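Local coordinates for chitinase (Jonesia denitrificans, PDB 5VG1), which probably cleaves chitin at internal beta-1,4 linkages, this piece being its copper-binding lytic polysaccharide monooxygenase (AA10) domain, at residues H78-W83 / Q100-S105. Sequence-based numbering, arbitrary orientation.
Sequences HNTSTW and QQPPTS. With CU (copper (II) ion), chain C.
Pro102 fills the tight part of this contact, its ring atoms CG and CD packing against His78 O, Thr80 OG1 and the edge of Trp83. Pro102 CD lies 3.1 Å from His78 O, while Pro102 CG sits 4.0 Å from Trp83 CZ2, at the indole edge and near its plane. The Thr80 side chain braces its own segment. With OG1 anti to its own carbonyl carbon (chi1 -64°), Thr80 OG1 donates to His78 O at 2.8 Å, and the methyl CG2 rests over one face of the Trp83 ring, toward its rim. Trp124 NE1 also bonds to OG1; Trp83 turns its own NE1 to Gln97. A valine in place of Thr80 would probably leave His78 O without this donor and the Trp124 indole N-H without its mate, giving the His78 backbone more freedom to shift.

One backbone bond joins the segments, Thr80 N to Gln100 O at 3.0 Å; Asn79 CA adds a CA-H...O contact to the same oxygen. Beyond it the packing thins. The side chains of Gln100 and Gln101 are exposed, and Asn79 ND2, bonded to Gly99 O, approaches Gln101 N no closer than 3.7 Å.

The His78 side chain points away from segment 100-105: NE2 meets copper in the ring plane, beside His1 ND1, as in the histidine brace of AA10 lytic polysaccharide monooxygenases.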
loop_
_atom_site.group_PDB
_atom_site.type_symbol
_atom_site.label_atom_id
_atom_site.label_comp_id
_atom_site.label_asym_id
_atom_site.label_seq_id
_atom_site.Cartn_x
_atom_site.Cartn_y
_atom_site.Cartn_z
ATOM N N HIS A 78 1.314 -14.617 -4.696
ATOM C CA HIS A 78 2.639 -15.014 -5.148
ATOM C C HIS A 78 3.550 -15.312 -3.965
ATOM O O HIS A 78 3.463 -14.673 -2.914
ATOM C CB HIS A 78 3.260 -13.918 -6.012
ATOM C CG HIS A 78 2.369 -13.446 -7.114
ATOM N ND1 HIS A 78 1.922 -14.279 -8.116
ATOM C CD2 HIS A 78 1.840 -12.228 -7.372
ATOM C CE1 HIS A 78 1.155 -13.593 -8.945
ATOM N NE2 HIS A 78 1.091 -12.345 -8.515
ATOM N N ASN A 79 4.427 -16.298 -4.145
ATOM C CA ASN A 79 5.517 -16.512 -3.204
ATOM C C ASN A 79 6.209 -15.186 -2.917
ATOM O O ASN A 79 6.499 -14.412 -3.833
ATOM C CB ASN A 79 6.509 -17.532 -3.764
ATOM C CG ASN A 79 5.885 -18.899 -3.965
ATOM O OD1 ASN A 79 5.176 -19.134 -4.944
ATOM N ND2 ASN A 79 6.151 -19.811 -3.039
ATOM N N THR A 80 6.466 -14.927 -1.640
ATOM C CA THR A 80 6.829 -13.597 -1.175
ATOM C C THR A 80 8.126 -13.653 -0.382
ATOM O O THR A 80 8.355 -14.591 0.387
ATOM C CB THR A 80 5.706 -13.000 -0.313
ATOM O OG1 THR A 80 4.535 -12.819 -1.119
ATOM C CG2 THR A 80 6.111 -11.658 0.291
ATOM N N SER A 81 8.969 -12.639 -0.574
ATOM C CA SER A 81 10.216 -12.519 0.191
ATOM C C SER A 81 9.968 -11.719 1.465
ATOM O O SER A 81 9.997 -12.274 2.571
ATOM C CB SER A 81 11.306 -11.880 -0.672
ATOM O OG SER A 81 10.996 -10.533 -0.979
ATOM N N THR A 82 9.721 -10.415 1.333
ATOM C CA THR A 82 9.448 -9.565 2.485
ATOM C C THR A 82 8.295 -8.613 2.196
ATOM O O THR A 82 7.990 -8.295 1.044
ATOM C CB THR A 82 10.676 -8.741 2.897
ATOM O OG1 THR A 82 11.253 -8.115 1.742
ATOM C CG2 THR A 82 11.712 -9.610 3.588
ATOM N N TRP A 83 7.658 -8.165 3.277
ATOM C CA TRP A 83 6.730 -7.039 3.258
ATOM C C TRP A 83 7.387 -5.884 4.004
ATOM O O TRP A 83 7.687 -6.008 5.196
ATOM C CB TRP A 83 5.390 -7.394 3.906
ATOM C CG TRP A 83 4.761 -8.683 3.452
ATOM C CD1 TRP A 83 5.116 -9.945 3.831
ATOM C CD2 TRP A 83 3.656 -8.831 2.550
ATOM N NE1 TRP A 83 4.307 -10.869 3.217
ATOM C CE2 TRP A 83 3.402 -10.212 2.425
ATOM C CE3 TRP A 83 2.860 -7.931 1.833
ATOM C CZ2 TRP A 83 2.387 -10.714 1.612
ATOM C CZ3 TRP A 83 1.851 -8.434 1.026
ATOM C CH2 TRP A 83 1.624 -9.812 0.924
ATOM N N GLN A 100 7.628 -17.994 1.032
ATOM C CA GLN A 100 6.435 -18.825 1.017
ATOM C C GLN A 100 5.248 -18.082 0.405
ATOM O O GLN A 100 5.239 -16.854 0.284
ATOM C CB GLN A 100 6.082 -19.283 2.433
ATOM C CG GLN A 100 7.174 -20.077 3.137
ATOM C CD GLN A 100 6.811 -20.407 4.574
ATOM O OE1 GLN A 100 5.698 -20.132 5.022
ATOM N NE2 GLN A 100 7.754 -20.993 5.304
ATOM N N GLN A 101 4.245 -18.858 0.014
ATOM C CA GLN A 101 2.971 -18.323 -0.463
ATOM C C GLN A 101 2.138 -17.819 0.716
ATOM O O GLN A 101 1.910 -18.573 1.667
ATOM C CB GLN A 101 2.208 -19.399 -1.232
ATOM C CG GLN A 101 0.765 -19.064 -1.578
ATOM C CD GLN A 101 0.073 -20.203 -2.304
ATOM O OE1 GLN A 101 0.684 -20.900 -3.113
ATOM N NE2 GLN A 101 -1.206 -20.406 -2.005
ATOM N N PRO A 102 1.665 -16.574 0.691
ATOM C CA PRO A 102 0.885 -16.053 1.822
ATOM C C PRO A 102 -0.587 -16.401 1.694
ATOM O O PRO A 102 -1.049 -16.808 0.617
ATOM C CB PRO A 102 1.103 -14.538 1.721
ATOM C CG PRO A 102 1.238 -14.307 0.256
ATOM C CD PRO A 102 1.972 -15.514 -0.285
ATOM N N PRO A 103 -1.358 -16.247 2.767
ATOM C CA PRO A 103 -2.811 -16.402 2.665
ATOM C C PRO A 103 -3.452 -15.183 2.019
ATOM O O PRO A 103 -2.954 -14.059 2.121
ATOM C CB PRO A 103 -3.251 -16.557 4.125
ATOM C CG PRO A 103 -2.227 -15.797 4.899
ATOM C CD PRO A 103 -0.928 -15.945 4.145
ATOM N N THR A 104 -4.581 -15.421 1.346
ATOM C CA THR A 104 -5.189 -14.371 0.534
ATOM C C THR A 104 -5.731 -13.236 1.393
ATOM O O THR A 104 -5.820 -12.097 0.923
ATOM C CB THR A 104 -6.299 -14.949 -0.342
ATOM O OG1 THR A 104 -7.130 -15.822 0.436
ATOM C CG2 THR A 104 -5.698 -15.712 -1.519
ATOM N N SER A 105 -6.099 -13.521 2.639
ATOM C CA SER A 105 -6.390 -12.488 3.623
ATOM C C SER A 105 -5.256 -12.484 4.640
ATOM O O SER A 105 -4.969 -13.516 5.256
ATOM C CB SER A 105 -7.740 -12.724 4.302
ATOM O OG SER A 105 -8.101 -11.610 5.103
HETATM CU CU CU C . -0.212 -11.304 -10.450
HETATM O O HOH W 1 -1.590 -12.862 -11.784
#